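Local coordinates for protein tyrosinase (Burkholderia thailandensis, PDB 5ZRD) that is a copper-dependent tyrosinase that oxidises monophenols and works efficiently at acidic pH, yielding catechol derivatives, at residues 247-252 with 260-265. Residues are numbered along the deposited sequence; the frame is centred on the assembly and turned at random.
Sequences APNYTV and SVWNSS
Over one face of the Trp262 indole sits the amide nitrogen of Asn249: ND2 lies 3.5 Å from Trp262 CH2 and equally far from CZ3, above the outer rim of the benzene ring. The amide stands steeply to the indole, the two planes 74° apart, so the group meets the ring through its NH2 rather than lying flat on it. Val252 and Pro248 approach the same ring obliquely. The side chains of Val252 and Trp262 cross at about a right angle; Val252 CG1 comes to 3.5 Å from Trp262 CB and lies slightly farther, 3.7 Å, from CG, CD2 and CE3 of the same residue. The Pro248 and Trp262 side chains slide past each other in opposite directions, with Pro248 CG 4.1 Å from Trp262 CZ2. The first torsion of Trp262, chi1 -175°, sets CG anti to the backbone N and swings the indole out to Asn249 and Pro248.

Asn249 is the N-cap of helix 250-254, and its amide does two jobs at once. OD1 accepts from Val252 N at 3.0 Å, with an N-H...O angle of 151° and the donor tilted out of the carbonyl plane. That bond fixes the amide's rotation and leaves ND2 turned to the tryptophan. The capped first turn also carries Val252 inward, so cap and valine reach the same indole. Helices 250-254 and 256-265, consecutive in the central domain of tyrosinase, meet here, away from the copper pair.

Val270 and Tyr346, on loops, also touch Trp262, and Val270 packs against Pro248 as well. Tyr250 OH is bonded to Val88 O and its ring rests on helix 90-108, while Val261, Ser264 and Ser265 pack against a second subunit.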
loop_
_atom_site.group_PDB
_atom_site.type_symbol
_atom_site.label_atom_id
_atom_site.label_comp_id
_atom_site.label_asym_id
_atom_site.label_seq_id
_atom_site.Cartn_x
_atom_site.Cartn_y
_atom_site.Cartn_z
ATOM N N ALA A 247 24.276 -34.312 -15.760
ATOM C CA ALA A 247 22.870 -33.890 -15.788
ATOM C C ALA A 247 22.383 -33.932 -17.243
ATOM O O ALA A 247 23.094 -33.515 -18.109
ATOM C CB ALA A 247 22.697 -32.528 -15.170
ATOM N N PRO A 248 21.194 -34.502 -17.493
ATOM C CA PRO A 248 20.811 -34.842 -18.862
ATOM C C PRO A 248 20.381 -33.678 -19.762
ATOM O O PRO A 248 20.279 -33.862 -20.958
ATOM C CB PRO A 248 19.587 -35.771 -18.708
ATOM C CG PRO A 248 18.967 -35.356 -17.382
ATOM C CD PRO A 248 20.178 -35.010 -16.520
ATOM N N ASN A 249 20.037 -32.525 -19.226
ATOM C CA ASN A 249 19.666 -31.403 -20.093
ATOM C C ASN A 249 20.016 -30.103 -19.354
ATOM O O ASN A 249 20.235 -30.119 -18.153
ATOM C CB ASN A 249 18.190 -31.475 -20.500
ATOM C CG ASN A 249 17.224 -31.386 -19.330
ATOM O OD1 ASN A 249 17.136 -30.358 -18.653
ATOM N ND2 ASN A 249 16.457 -32.444 -19.102
ATOM N N TYR A 250 20.028 -28.992 -20.064
ATOM C CA TYR A 250 20.432 -27.722 -19.528
ATOM C C TYR A 250 19.445 -27.260 -18.442
ATOM O O TYR A 250 19.849 -26.741 -17.422
ATOM C CB TYR A 250 20.554 -26.645 -20.609
ATOM C CG TYR A 250 20.868 -25.309 -19.995
ATOM C CD1 TYR A 250 22.120 -25.045 -19.473
ATOM C CD2 TYR A 250 19.886 -24.346 -19.828
ATOM C CE1 TYR A 250 22.405 -23.854 -18.816
ATOM C CE2 TYR A 250 20.148 -23.154 -19.170
ATOM C CZ TYR A 250 21.412 -22.906 -18.664
ATOM O OH TYR A 250 21.663 -21.724 -18.038
ATOM N N THR A 251 18.165 -27.450 -18.645
ATOM C CA THR A 251 17.213 -26.986 -17.630
ATOM C C THR A 251 17.589 -27.548 -16.247
ATOM O O THR A 251 17.703 -26.769 -15.300
ATOM C CB THR A 251 15.765 -27.267 -18.037
ATOM O OG1 THR A 251 15.525 -26.635 -19.299
ATOM C CG2 THR A 251 14.774 -26.732 -17.029
ATOM N N VAL A 252 17.859 -28.847 -16.116
ATOM C CA VAL A 252 18.023 -29.407 -14.797
ATOM C C VAL A 252 19.489 -29.338 -14.381
ATOM O O VAL A 252 19.787 -29.431 -13.183
ATOM C CB VAL A 252 17.462 -30.830 -14.707
ATOM C CG1 VAL A 252 15.994 -30.819 -15.068
ATOM C CG2 VAL A 252 18.235 -31.844 -15.537
ATOM N N SER A 260 15.055 -30.360 -8.657
ATOM C CA SER A 260 14.210 -30.940 -7.612
ATOM C C SER A 260 12.940 -31.537 -8.233
ATOM O O SER A 260 12.557 -32.722 -7.925
ATOM C CB SER A 260 13.901 -29.932 -6.540
ATOM O OG SER A 260 12.878 -30.397 -5.677
ATOM N N VAL A 261 12.315 -30.760 -9.113
ATOM C CA VAL A 261 11.064 -31.186 -9.722
ATOM C C VAL A 261 11.348 -32.362 -10.678
ATOM O O VAL A 261 10.593 -33.376 -10.721
ATOM C CB VAL A 261 10.313 -30.017 -10.400
ATOM C CG1 VAL A 261 9.031 -30.475 -11.096
ATOM C CG2 VAL A 261 9.978 -28.922 -9.396
ATOM N N TRP A 262 12.431 -32.264 -11.427
ATOM C CA TRP A 262 12.868 -33.386 -12.270
ATOM C C TRP A 262 13.049 -34.649 -11.409
ATOM O O TRP A 262 12.631 -35.751 -11.791
ATOM C CB TRP A 262 14.162 -33.040 -13.021
ATOM C CG TRP A 262 14.611 -34.100 -13.985
ATOM C CD1 TRP A 262 15.387 -35.195 -13.707
ATOM C CD2 TRP A 262 14.331 -34.158 -15.389
ATOM N NE1 TRP A 262 15.584 -35.936 -14.834
ATOM C CE2 TRP A 262 14.965 -35.312 -15.887
ATOM C CE3 TRP A 262 13.628 -33.337 -16.271
ATOM C CZ2 TRP A 262 14.885 -35.689 -17.231
ATOM C CZ3 TRP A 262 13.541 -33.713 -17.597
ATOM C CH2 TRP A 262 14.172 -34.865 -18.070
ATOM N N ASN A 263 13.713 -34.501 -10.271
ATOM C CA ASN A 263 13.961 -35.640 -9.391
ATOM C C ASN A 263 12.644 -36.178 -8.794
ATOM O O ASN A 263 12.598 -37.335 -8.357
ATOM C CB ASN A 263 14.978 -35.255 -8.318
ATOM C CG ASN A 263 16.394 -35.163 -8.858
ATOM O OD1 ASN A 263 16.710 -35.706 -9.921
ATOM N ND2 ASN A 263 17.280 -34.526 -8.114
ATOM N N SER A 264 11.575 -35.374 -8.721
ATOM C CA SER A 264 10.303 -35.889 -8.173
ATOM C C SER A 264 9.487 -36.600 -9.267
ATOM O O SER A 264 8.533 -37.245 -8.922
ATOM C CB SER A 264 9.467 -34.808 -7.494
ATOM O OG SER A 264 10.095 -34.273 -6.319
ATOM N N SER A 265 9.875 -36.524 -10.548
ATOM C CA SER A 265 9.039 -36.972 -11.679
ATOM C C SER A 265 9.804 -37.912 -12.620
ATOM O O SER A 265 9.267 -38.259 -13.659
ATOM C CB SER A 265 8.492 -35.775 -12.454
ATOM O OG SER A 265 9.529 -34.936 -12.981
#